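Local coordinates for SCO1/SenC family lipoprotein (Bacillus anthracis, PDB 4HDE), which probably acts as a membrane-anchored, thioredoxin-like Sco-family protein in copper delivery or thiol redox chemistry during cytochrome c oxidase assembly, at residues D79-P83 with E84-A88; Y106-E109 with D110-K113. One frame throughout, in Å; residues are numbered along the deposited sequence.

Contact 1. Residues D79-P83 with E84-A88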
loop_
_atom_site.group_PDB
_atom_site.type_symbol
_atom_site.label_atom_id
_atom_site.label_comp_id
_atom_site.label_asym_id
_atom_site.label_seq_id
_atom_site.Cartn_x
_atom_site.Cartn_y
_atom_site.Cartn_z
ATOM N N ASP A 79 -5.316 15.104 -5.757
ATOM C CA ASP A 79 -6.087 16.327 -5.987
ATOM C C ASP A 79 -7.467 16.238 -5.339
ATOM O O ASP A 79 -8.050 17.259 -4.962
ATOM C CB ASP A 79 -6.224 16.626 -7.492
ATOM C CG ASP A 79 -4.893 16.939 -8.150
ATOM O OD1 ASP A 79 -4.088 17.684 -7.550
ATOM O OD2 ASP A 79 -4.654 16.437 -9.273
ATOM N N LEU A 80 -7.991 15.021 -5.214
ATOM C CA LEU A 80 -9.294 14.816 -4.580
ATOM C C LEU A 80 -9.183 14.173 -3.199
ATOM O O LEU A 80 -9.968 14.482 -2.304
ATOM C CB LEU A 80 -10.224 13.978 -5.468
ATOM C CG LEU A 80 -10.842 14.702 -6.666
ATOM C CD1 LEU A 80 -11.857 13.792 -7.335
ATOM C CD2 LEU A 80 -11.499 16.005 -6.236
ATOM N N ASP A 81 -8.211 13.283 -3.025
ATOM C CA ASP A 81 -8.071 12.556 -1.767
ATOM C C ASP A 81 -7.247 13.351 -0.770
ATOM O O ASP A 81 -6.018 13.374 -0.852
ATOM C CB ASP A 81 -7.406 11.191 -1.980
ATOM C CG ASP A 81 -8.275 10.223 -2.759
ATOM O OD1 ASP A 81 -9.456 10.536 -3.011
ATOM O OD2 ASP A 81 -7.779 9.127 -3.104
ATOM N N LYS A 82 -7.920 14.018 0.156
ATOM C CA LYS A 82 -7.241 14.647 1.280
ATOM C C LYS A 82 -7.350 13.699 2.478
ATOM O O LYS A 82 -8.017 12.674 2.393
ATOM C CB LYS A 82 -7.842 16.026 1.562
ATOM C CG LYS A 82 -8.106 16.854 0.306
ATOM C CD LYS A 82 -6.849 17.058 -0.539
ATOM C CE LYS A 82 -7.156 17.878 -1.790
ATOM N NZ LYS A 82 -5.935 18.105 -2.595
ATOM N N PRO A 83 -6.673 14.018 3.587
ATOM C CA PRO A 83 -6.739 13.089 4.720
ATOM C C PRO A 83 -8.167 12.701 5.133
ATOM O O PRO A 83 -8.411 11.512 5.384
ATOM C CB PRO A 83 -6.020 13.859 5.830
ATOM C CG PRO A 83 -4.972 14.641 5.081
ATOM C CD PRO A 83 -5.653 15.067 3.798
ATOM N N GLU A 84 -9.093 13.652 5.202
ATOM C CA GLU A 84 -10.443 13.308 5.637
ATOM C C GLU A 84 -11.114 12.296 4.692
ATOM O O GLU A 84 -11.867 11.432 5.134
ATOM C CB GLU A 84 -11.300 14.563 5.820
ATOM C CG GLU A 84 -11.552 15.326 4.541
ATOM C CD GLU A 84 -12.218 16.668 4.779
ATOM O OE1 GLU A 84 -12.520 16.998 5.948
ATOM O OE2 GLU A 84 -12.436 17.400 3.792
ATOM N N ASN A 85 -10.847 12.417 3.397
ATOM C CA ASN A 85 -11.360 11.466 2.428
ATOM C C ASN A 85 -10.828 10.073 2.705
ATOM O O ASN A 85 -11.583 9.100 2.665
ATOM C CB ASN A 85 -10.990 11.883 1.006
ATOM C CG ASN A 85 -11.473 13.273 0.663
ATOM O OD1 ASN A 85 -10.783 14.262 0.907
ATOM N ND2 ASN A 85 -12.663 13.356 0.084
ATOM N N LEU A 86 -9.537 9.975 2.993
ATOM C CA LEU A 86 -8.925 8.669 3.239
ATOM C C LEU A 86 -9.417 8.048 4.543
ATOM O O LEU A 86 -9.631 6.831 4.626
ATOM C CB LEU A 86 -7.405 8.785 3.256
ATOM C CG LEU A 86 -6.821 9.157 1.892
ATOM C CD1 LEU A 86 -5.333 9.436 2.037
ATOM C CD2 LEU A 86 -7.063 8.060 0.875
ATOM N N LYS A 87 -9.607 8.881 5.558
ATOM C CA LYS A 87 -10.085 8.400 6.845
ATOM C C LYS A 87 -11.504 7.844 6.712
ATOM O O LYS A 87 -11.820 6.766 7.235
ATOM C CB LYS A 87 -10.031 9.525 7.878
ATOM C CG LYS A 87 -10.296 9.080 9.316
ATOM C CD LYS A 87 -9.991 10.197 10.299
ATOM C CE LYS A 87 -10.109 9.727 11.733
ATOM N NZ LYS A 87 -9.067 8.714 12.044
ATOM N N ALA A 88 -12.365 8.562 5.998
ATOM C CA ALA A 88 -13.735 8.101 5.799
ATOM C C ALA A 88 -13.774 6.833 4.953
ATOM O O ALA A 88 -14.586 5.935 5.202
ATOM C CB ALA A 88 -14.574 9.195 5.163
#

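Contact 2. Residues Y106-E109 with D110-K113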
loop_
_atom_site.group_PDB
_atom_site.type_symbol
_atom_site.label_atom_id
_atom_site.label_comp_id
_atom_site.label_asym_id
_atom_site.label_seq_id
_atom_site.Cartn_x
_atom_site.Cartn_y
_atom_site.Cartn_z
ATOM N N TYR A 106 0.733 15.078 -1.631
ATOM C CA TYR A 106 1.693 15.369 -2.681
ATOM C C TYR A 106 0.931 15.690 -3.967
ATOM O O TYR A 106 -0.288 15.583 -4.011
ATOM C CB TYR A 106 2.584 14.138 -2.874
ATOM C CG TYR A 106 1.841 12.826 -2.749
ATOM C CD1 TYR A 106 2.019 12.007 -1.644
ATOM C CD2 TYR A 106 0.953 12.417 -3.731
ATOM C CE1 TYR A 106 1.340 10.810 -1.525
ATOM C CE2 TYR A 106 0.256 11.231 -3.619
ATOM C CZ TYR A 106 0.455 10.428 -2.517
ATOM O OH TYR A 106 -0.213 9.234 -2.402
ATOM N N SER A 107 1.639 16.101 -5.011
ATOM C CA SER A 107 0.983 16.370 -6.290
ATOM C C SER A 107 0.754 15.088 -7.096
ATOM O O SER A 107 1.356 14.043 -6.834
ATOM C CB SER A 107 1.811 17.352 -7.125
ATOM O OG SER A 107 3.002 16.728 -7.568
ATOM N N LEU A 108 -0.115 15.182 -8.095
ATOM C CA LEU A 108 -0.313 14.061 -8.993
ATOM C C LEU A 108 0.992 13.740 -9.732
ATOM O O LEU A 108 1.352 12.575 -9.886
ATOM C CB LEU A 108 -1.435 14.366 -9.982
ATOM C CG LEU A 108 -1.722 13.294 -11.036
ATOM C CD1 LEU A 108 -2.117 11.974 -10.404
ATOM C CD2 LEU A 108 -2.827 13.784 -11.945
ATOM N N GLU A 109 1.707 14.770 -10.172
ATOM C CA GLU A 109 2.997 14.555 -10.815
ATOM C C GLU A 109 3.956 13.783 -9.904
ATOM O O GLU A 109 4.628 12.850 -10.346
ATOM C CB GLU A 109 3.622 15.876 -11.255
ATOM C CG GLU A 109 4.956 15.699 -11.952
ATOM C CD GLU A 109 5.448 16.968 -12.631
ATOM O OE1 GLU A 109 4.726 17.989 -12.600
ATOM O OE2 GLU A 109 6.559 16.936 -13.202
ATOM N N ASP A 110 4.009 14.174 -8.634
ATOM C CA ASP A 110 4.857 13.510 -7.632
ATOM C C ASP A 110 4.578 12.015 -7.543
ATOM O O ASP A 110 5.498 11.190 -7.584
ATOM C CB ASP A 110 4.640 14.105 -6.228
ATOM C CG ASP A 110 5.187 15.512 -6.072
ATOM O OD1 ASP A 110 6.113 15.901 -6.822
ATOM O OD2 ASP A 110 4.691 16.222 -5.164
ATOM N N ILE A 111 3.312 11.659 -7.378
ATOM C CA ILE A 111 2.987 10.255 -7.158
ATOM C C ILE A 111 3.148 9.455 -8.446
ATOM O O ILE A 111 3.466 8.262 -8.412
ATOM C CB ILE A 111 1.585 10.065 -6.504
ATOM C CG1 ILE A 111 1.449 8.663 -5.901
ATOM C CG2 ILE A 111 0.452 10.383 -7.483
ATOM C CD1 ILE A 111 2.427 8.397 -4.795
ATOM N N THR A 112 2.961 10.118 -9.582
ATOM C CA THR A 112 3.211 9.473 -10.864
ATOM C C THR A 112 4.682 9.056 -10.971
ATOM O O THR A 112 4.999 7.927 -11.361
ATOM C CB THR A 112 2.828 10.399 -12.028
ATOM O OG1 THR A 112 1.416 10.645 -11.976
ATOM C CG2 THR A 112 3.191 9.770 -13.370
ATOM N N LYS A 113 5.581 9.961 -10.605
ATOM C CA LYS A 113 7.005 9.669 -10.651
ATOM C C LYS A 113 7.361 8.609 -9.611
ATOM O O LYS A 113 8.132 7.694 -9.887
ATOM C CB LYS A 113 7.831 10.938 -10.416
ATOM C CG LYS A 113 9.331 10.726 -10.545
ATOM C CD LYS A 113 10.107 11.934 -10.054
ATOM C CE LYS A 113 11.606 11.677 -10.092
ATOM N NZ LYS A 113 11.989 10.506 -9.242
#

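Contact 1. Residues D79-P83 with E84-A88
N85 reaches back over the turn that precedes its helix, and its OD1 takes the backbone N of K82 at 3.0 Å. The N-H comes from above the carbonyl plane, 40° out of it, rather than on a lone pair. With CG anti to its own carbonyl carbon (chi1 -56°), N85 lies alongside K82, the two side chains pointing the same way. This is the tight part, with N85 CB 3.4 Å from K82 O. K82 occupies the N-cap position of helix 83-90, and its O opens the helical ladder by accepting from L86 N at 3.2 Å; P83 O follows, taking K87 N at 2.9 Å. In place of a side-chain cap from K82, the side chain of N85 bonds the main chain of that residue, while P83, which has no N-H to give, starts the first turn of this helix in a thioredoxin-like fold. On the buried inner side the contact is lighter: L86 and D81 cross at about a right angle, CD2 of L86 lying 4.2 Å from OD2 of D81, whose carboxylate is held by T42 and S75; L86 also touches T42 and T104. The solvent side is looser: E84 is exposed, and K82 runs off to P78 O, its NZ bonding D79 O weakly.

Contact 2. Residues Y106-E109 with D110-K113
Two hydrogen bonds running in opposite senses join S107 and D110, each residue's side chain accepting the other's backbone N-H. This is a capping box, and it starts helix 108-119, with S107 as the N-cap. S107 OG, set between its own backbone N and carbonyl carbon (chi1 70°), accepts from D110 N at 2.9 Å. In return D110 OD2 takes S107 N at 3.1 Å, and the bond is fairly straight, 166° at the hydrogen, although the donor stands above the carboxylate plane. The first turn of a helix has backbone N-H groups with no preceding turn to receive them; here the hydroxyl supplies an acceptor for one, and the carboxylate, sitting at the positive end of the helix, would probably be steadied by its dipole.

Next to the box, Y106 packs on I111. Its ring and the I111 side chain cross obliquely, CE2 of Y106 coming within 3.4 Å of I111 CB while I111 CD1 lies 3.6 Å from CZ of Y106. I111 is buried; the hydroxyl of Y106 bonds S75 O at the end of strand 70-75, and the ring meets F17 of strand 16-18 edge-to-face.

On the outer side of the turn E109 and K113 are exposed; K113 NZ pairs with D117 one turn further along the helix. In T112, whose side chain also touches the loop at V123, OG1 is anti to the residue's own carbonyl carbon (chi1 -64°) and folds back along the helix. L108 O is therefore gripped twice, by T112 N, tilted from the carbonyl plane, and by T112 OG1, which lies further above it, 2.8 Å from L108 O.

How the contacts relate
Following the chain, strand 70-75 leads into the loop that contact 1 closes at the start of helix 83-90. The chain then returns through strand 100-103, which pairs in parallel beside strand 70-75, and contact 2 opens helix 108-119. The two contacts come in series, neither nested nor crossed, with centres about 16 Å apart. Each marks where a loop turns into a helix, and they meet where D79 OD2 packs 3.9 Å from L108 CB. S75, at the end of strand 70-75, is a partner of both, and a bond from T104 OG1 to D81 O ties the loop of contact 1 to the one after strand 100-103.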